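Local atomic coordinates of D-alanine--D-alanine ligase (Acinetobacter baumannii ACICU, PDB entry 5D8D), a protein that joins two molecules of D-alanine into D-alanyl-D-alanine at the expense of ATP, supplying the dipeptide for peptidoglycan synthesis. Residues A[251-256]-A[268-273]; A[99-104]-A[140-145]. All blocks are in the same frame, centred on the assembly; numbering follows the deposited sequence.

Contact 1 (A[251-256]-A[268-273]); sequences WGRIDA and EVNTVP
The shortest polar bond runs from Asn270 N to Arg253 O, 2.8 Å, and the same two residues are joined a second time by Arg253 N to Asn270 O at 3.0 Å, the donor lying in the carbonyl plane. At the next hydrogen-bonded pair, Asp255 N gives a 2.9 Å bond to Glu268 O, while the return bond from Glu268 N is long and weak. Between them sits the non-hydrogen-bonded pair Ile254–Val269, whose side chains meet on one face through Ile254 CD1 and Val269 CG2, 3.7 Å apart. The alternation, with strand directions 162° apart, shows antiparallel pairing, and because strands 252-259 and 264-270 follow one another in the chain, a beta hairpin of the ATP-grasp domain. Arg253, Asp255, Glu268 and Asn270 lie on the opposite face, and the last three are the predicted ligands of the two magnesium or manganese ions. Asp255 OD2 and Glu268 OE2 lie 4.3 Å apart in nearly parallel carboxylates (planes 13° apart), a spacing of like charges that metal binding would probably relieve. Arg253, bent at chi3 (43°), forms a salt bridge through NH2 with Asp255 OD1, its hydrogen bond weak, and Thr185 OG1 bonds to both residues. Pro273 CD lies 3.7 Å from the centroid of the six-membered ring of Trp251, a CH-pi contact over the ring face, and Pro273 CG rests 3.6 Å from Gly252 CA.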
loop_
_atom_site.group_PDB
_atom_site.type_symbol
_atom_site.label_atom_id
_atom_site.label_comp_id
_atom_site.label_asym_id
_atom_site.label_seq_id
_atom_site.Cartn_x
_atom_site.Cartn_y
_atom_site.Cartn_z
ATOM N N TRP A 251 6.342 -8.246 -13.717
ATOM C CA TRP A 251 6.082 -7.563 -14.930
ATOM C C TRP A 251 5.284 -6.334 -14.624
ATOM O O TRP A 251 4.854 -6.167 -13.530
ATOM C CB TRP A 251 5.360 -8.515 -15.875
ATOM C CG TRP A 251 3.930 -8.744 -15.555
ATOM C CD1 TRP A 251 3.412 -9.316 -14.438
ATOM C CD2 TRP A 251 2.817 -8.430 -16.402
ATOM N NE1 TRP A 251 2.041 -9.368 -14.531
ATOM C CE2 TRP A 251 1.658 -8.822 -15.725
ATOM C CE3 TRP A 251 2.696 -7.848 -17.676
ATOM C CZ2 TRP A 251 0.384 -8.648 -16.274
ATOM C CZ3 TRP A 251 1.423 -7.668 -18.223
ATOM C CH2 TRP A 251 0.290 -8.078 -17.524
ATOM N N GLY A 252 5.120 -5.471 -15.604
ATOM C CA GLY A 252 4.568 -4.140 -15.403
ATOM C C GLY A 252 5.246 -3.101 -16.297
ATOM O O GLY A 252 6.139 -3.415 -17.095
ATOM N N ARG A 253 4.816 -1.864 -16.149
ATOM C CA ARG A 253 5.337 -0.756 -16.931
ATOM C C ARG A 253 5.660 0.392 -15.990
ATOM O O ARG A 253 4.913 0.620 -15.017
ATOM C CB ARG A 253 4.290 -0.263 -17.902
ATOM C CG ARG A 253 3.970 -1.190 -19.065
ATOM C CD ARG A 253 2.759 -0.686 -19.870
ATOM N NE ARG A 253 2.853 0.754 -20.064
ATOM C CZ ARG A 253 1.841 1.605 -20.169
ATOM N NH1 ARG A 253 0.577 1.185 -20.159
ATOM N NH2 ARG A 253 2.111 2.910 -20.316
ATOM N N ILE A 254 6.750 1.103 -16.289
ATOM C CA ILE A 254 7.010 2.404 -15.718
ATOM C C ILE A 254 6.885 3.412 -16.828
ATOM O O ILE A 254 7.471 3.223 -17.900
ATOM C CB ILE A 254 8.440 2.494 -15.209
ATOM C CG1 ILE A 254 8.692 1.413 -14.132
ATOM C CG2 ILE A 254 8.741 3.910 -14.701
ATOM C CD1 ILE A 254 8.258 1.776 -12.735
ATOM N N ASP A 255 6.167 4.497 -16.589
ATOM C CA ASP A 255 6.151 5.614 -17.543
ATOM C C ASP A 255 7.108 6.717 -17.119
ATOM O O ASP A 255 7.273 7.012 -15.920
ATOM C CB ASP A 255 4.769 6.193 -17.666
ATOM C CG ASP A 255 3.786 5.233 -18.331
ATOM O OD1 ASP A 255 4.180 4.172 -18.907
ATOM O OD2 ASP A 255 2.583 5.575 -18.266
ATOM N N ALA A 256 7.735 7.339 -18.102
ATOM C CA ALA A 256 8.716 8.384 -17.820
ATOM C C ALA A 256 8.708 9.454 -18.911
ATOM O O ALA A 256 8.176 9.245 -20.001
ATOM C CB ALA A 256 10.095 7.770 -17.661
ATOM N N GLU A 268 4.892 7.346 -13.425
ATOM C CA GLU A 268 4.024 6.437 -12.701
ATOM C C GLU A 268 4.361 5.013 -13.005
ATOM O O GLU A 268 5.174 4.740 -13.889
ATOM C CB GLU A 268 2.539 6.696 -13.005
ATOM C CG GLU A 268 2.064 6.288 -14.371
ATOM C CD GLU A 268 0.546 6.307 -14.494
ATOM O OE1 GLU A 268 -0.054 7.380 -14.235
ATOM O OE2 GLU A 268 -0.013 5.243 -14.874
ATOM N N VAL A 269 3.734 4.113 -12.267
ATOM C CA VAL A 269 3.960 2.673 -12.387
ATOM C C VAL A 269 2.619 2.032 -12.672
ATOM O O VAL A 269 1.563 2.557 -12.227
ATOM C CB VAL A 269 4.605 2.046 -11.116
ATOM C CG1 VAL A 269 3.669 2.102 -9.902
ATOM C CG2 VAL A 269 4.975 0.610 -11.364
ATOM N N ASN A 270 2.673 0.930 -13.440
ATOM C CA ASN A 270 1.511 0.114 -13.734
ATOM C C ASN A 270 1.830 -1.303 -13.443
ATOM O O ASN A 270 2.696 -1.868 -14.087
ATOM C CB ASN A 270 1.106 0.268 -15.167
ATOM C CG ASN A 270 -0.247 -0.315 -15.443
ATOM O OD1 ASN A 270 -0.740 -1.217 -14.731
ATOM N ND2 ASN A 270 -0.874 0.191 -16.487
ATOM N N THR A 271 1.148 -1.867 -12.440
ATOM C CA THR A 271 1.373 -3.256 -11.966
ATOM C C THR A 271 0.474 -4.354 -12.560
ATOM O O THR A 271 0.750 -5.536 -12.324
ATOM C CB THR A 271 1.196 -3.362 -10.452
ATOM O OG1 THR A 271 -0.092 -2.869 -10.102
ATOM C CG2 THR A 271 2.244 -2.585 -9.748
ATOM N N VAL A 272 -0.601 -3.982 -13.261
ATOM C CA VAL A 272 -1.312 -4.924 -14.200
ATOM C C VAL A 272 -1.594 -4.271 -15.562
ATOM O O VAL A 272 -2.645 -3.684 -15.796
ATOM C CB VAL A 272 -2.503 -5.723 -13.521
ATOM C CG1 VAL A 272 -2.968 -5.134 -12.205
ATOM C CG2 VAL A 272 -3.689 -5.992 -14.430
ATOM N N PRO A 273 -0.609 -4.326 -16.464
ATOM C CA PRO A 273 -0.834 -3.733 -17.764
ATOM C C PRO A 273 -1.795 -4.520 -18.642
ATOM O O PRO A 273 -1.994 -5.735 -18.446
ATOM C CB PRO A 273 0.546 -3.736 -18.411
ATOM C CG PRO A 273 1.508 -3.902 -17.303
ATOM C CD PRO A 273 0.802 -4.693 -16.266
#

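Contact 2 (A[99-104]-A[140-145]); sequences DKVKTK and KPVHEG
Lys100 N points at Val142 O with an almost straight bond (2.9 Å, 176° at the hydrogen), in the plane of that carbonyl. The same residue makes a second link: its chain runs extended to CE, then bends at chi4 and delivers NZ to Pro141 O at 3.0 Å. Two successive carbonyls of 140-145 are therefore satisfied by one lysine, by its backbone and by its ammonium group. On the way, Lys100 CD passes 3.5 Å from Lys140 CD, the two chains crossing at about a right angle; the amino group of Lys140 is turned elsewhere and pairs with Glu176.

Asp99 divides its carboxylate between two tasks. With CG anti to the backbone N (chi1 -166°), OD1 is carried over the start of helix 100-108, where it accepts a fairly straight bond from Lys102 N at 3.1 Å and a weaker one from Val101 N, the pattern of an N-cap. OD2 forms a salt bridge with Lys102 NZ, 3.0 Å; both Lys102 nitrogens come from above the carboxylate plane. OD2 is also approached by His143 NE2 in a weak, strongly bent bond, the carboxylate and imidazole planes standing 73° apart. Gln92 of the second subunit also bonds to OD2 through its NE2 and to Lys102 NZ through its OE1, bringing the dimer interface to this cap. Alongside these polar links, Val101 CG1 packs 3.6 Å from Val142 CG1. The arrangement thus docks a capped helix N terminus on the end of strand 137-141, within the predicted ATP-binding region of the ATP-grasp fold.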
loop_
_atom_site.group_PDB
_atom_site.type_symbol
_atom_site.label_atom_id
_atom_site.label_comp_id
_atom_site.label_asym_id
_atom_site.label_seq_id
_atom_site.Cartn_x
_atom_site.Cartn_y
_atom_site.Cartn_z
ATOM N N ASP A 99 -1.528 4.554 -6.475
ATOM C CA ASP A 99 -1.554 5.931 -5.959
ATOM C C ASP A 99 -0.323 6.687 -6.527
ATOM O O ASP A 99 0.848 6.389 -6.201
ATOM C CB ASP A 99 -1.521 5.851 -4.424
ATOM C CG ASP A 99 -1.886 7.169 -3.709
ATOM O OD1 ASP A 99 -1.428 8.258 -4.087
ATOM O OD2 ASP A 99 -2.616 7.100 -2.709
ATOM N N LYS A 100 -0.604 7.660 -7.389
ATOM C CA LYS A 100 0.447 8.457 -8.018
ATOM C C LYS A 100 1.278 9.230 -7.008
ATOM O O LYS A 100 2.529 9.240 -7.107
ATOM C CB LYS A 100 -0.125 9.416 -9.065
ATOM C CG LYS A 100 -0.602 8.716 -10.315
ATOM C CD LYS A 100 -1.216 9.705 -11.287
ATOM C CE LYS A 100 -1.973 9.003 -12.405
ATOM N NZ LYS A 100 -3.300 8.500 -11.958
ATOM N N VAL A 101 0.628 9.828 -6.003
ATOM C CA VAL A 101 1.422 10.618 -5.056
ATOM C C VAL A 101 2.251 9.713 -4.181
ATOM O O VAL A 101 3.442 10.033 -3.962
ATOM C CB VAL A 101 0.682 11.721 -4.246
ATOM C CG1 VAL A 101 -0.703 12.043 -4.798
ATOM C CG2 VAL A 101 0.696 11.470 -2.739
ATOM N N LYS A 102 1.681 8.584 -3.714
ATOM C CA LYS A 102 2.455 7.692 -2.831
ATOM C C LYS A 102 3.598 7.040 -3.554
ATOM O O LYS A 102 4.661 6.858 -2.977
ATOM C CB LYS A 102 1.579 6.655 -2.113
ATOM C CG LYS A 102 0.673 7.294 -1.072
ATOM C CD LYS A 102 0.022 6.269 -0.184
ATOM C CE LYS A 102 -0.891 6.933 0.836
ATOM N NZ LYS A 102 -2.163 7.385 0.241
ATOM N N THR A 103 3.390 6.707 -4.828
ATOM C CA THR A 103 4.474 6.244 -5.700
ATOM C C THR A 103 5.624 7.285 -5.772
ATOM O O THR A 103 6.793 6.940 -5.660
ATOM C CB THR A 103 3.932 5.924 -7.102
ATOM O OG1 THR A 103 3.023 4.820 -7.033
ATOM C CG2 THR A 103 5.052 5.520 -8.033
ATOM N N LYS A 104 5.280 8.547 -5.980
ATOM C CA LYS A 104 6.303 9.602 -6.104
ATOM C C LYS A 104 7.033 9.878 -4.784
ATOM O O LYS A 104 8.234 10.115 -4.784
ATOM C CB LYS A 104 5.707 10.897 -6.630
ATOM C CG LYS A 104 5.339 10.870 -8.092
ATOM C CD LYS A 104 4.275 11.934 -8.354
ATOM C CE LYS A 104 4.453 12.711 -9.636
ATOM N NZ LYS A 104 5.585 13.689 -9.577
ATOM N N LYS A 140 -4.168 15.783 -12.320
ATOM C CA LYS A 140 -4.547 14.376 -12.527
ATOM C C LYS A 140 -5.176 13.762 -11.280
ATOM O O LYS A 140 -4.806 14.138 -10.166
ATOM C CB LYS A 140 -3.356 13.527 -13.039
ATOM C CG LYS A 140 -2.020 13.713 -12.331
ATOM C CD LYS A 140 -0.926 12.822 -12.920
ATOM C CE LYS A 140 -0.402 13.330 -14.256
ATOM N NZ LYS A 140 0.811 12.568 -14.691
ATOM N N PRO A 141 -6.140 12.822 -11.466
ATOM C CA PRO A 141 -6.668 12.115 -10.302
ATOM C C PRO A 141 -5.561 11.241 -9.753
ATOM O O PRO A 141 -4.823 10.617 -10.528
ATOM C CB PRO A 141 -7.808 11.261 -10.870
ATOM C CG PRO A 141 -7.397 10.991 -12.272
ATOM C CD PRO A 141 -6.639 12.225 -12.725
ATOM N N VAL A 142 -5.444 11.235 -8.431
ATOM C CA VAL A 142 -4.390 10.513 -7.731
ATOM C C VAL A 142 -4.456 8.984 -7.939
ATOM O O VAL A 142 -3.402 8.340 -8.012
ATOM C CB VAL A 142 -4.446 10.855 -6.226
ATOM C CG1 VAL A 142 -3.530 9.958 -5.416
ATOM C CG2 VAL A 142 -4.101 12.325 -6.018
ATOM N N HIS A 143 -5.667 8.413 -8.041
ATOM C CA HIS A 143 -5.833 6.956 -7.907
ATOM C C HIS A 143 -6.175 6.176 -9.168
ATOM O O HIS A 143 -6.025 4.945 -9.156
ATOM C CB HIS A 143 -6.843 6.596 -6.804
ATOM C CG HIS A 143 -6.318 6.777 -5.418
ATOM N ND1 HIS A 143 -6.753 7.787 -4.583
ATOM C CD2 HIS A 143 -5.394 6.076 -4.721
ATOM C CE1 HIS A 143 -6.111 7.702 -3.430
ATOM N NE2 HIS A 143 -5.287 6.668 -3.485
ATOM N N GLU A 144 -6.584 6.834 -10.257
ATOM C CA GLU A 144 -6.924 6.082 -11.498
ATOM C C GLU A 144 -5.802 5.164 -12.078
ATOM O O GLU A 144 -6.096 4.286 -12.906
ATOM C CB GLU A 144 -7.505 7.008 -12.579
ATOM C CG GLU A 144 -8.950 7.432 -12.315
ATOM C CD GLU A 144 -10.001 6.348 -12.616
ATOM O OE1 GLU A 144 -9.744 5.137 -12.422
ATOM O OE2 GLU A 144 -11.121 6.706 -13.042
ATOM N N GLY A 145 -4.552 5.363 -11.623
ATOM C CA GLY A 145 -3.439 4.420 -11.806
ATOM C C GLY A 145 -3.074 4.089 -13.239
ATOM O O GLY A 145 -3.393 4.844 -14.150
#

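From the N terminus, the chain enters contact 2 at 99-104 and closes it 36 residues later at 140-145, after passing through helix 100-108, strand 117-120 and helix 126-133. Contact 1 follows in series, neither nesting with nor crossing contact 2; only 11 residues lie between its segments. Contact 2 ties a helix to the sheet containing strand 137-141, and contact 1 joins neighbouring strands of the other four-stranded antiparallel sheet. Their centres are 12 Å apart, yet they touch: Glu268 OE1 comes within 3.1 Å of Lys100 CE. Helix 100-108 touches both sheets, Thr103 meeting Val269 and Val101 meeting Met174 of strand 173-177, and the predicted metal ligand Glu268 lies beside the predicted nucleotide-binding segment 140-145.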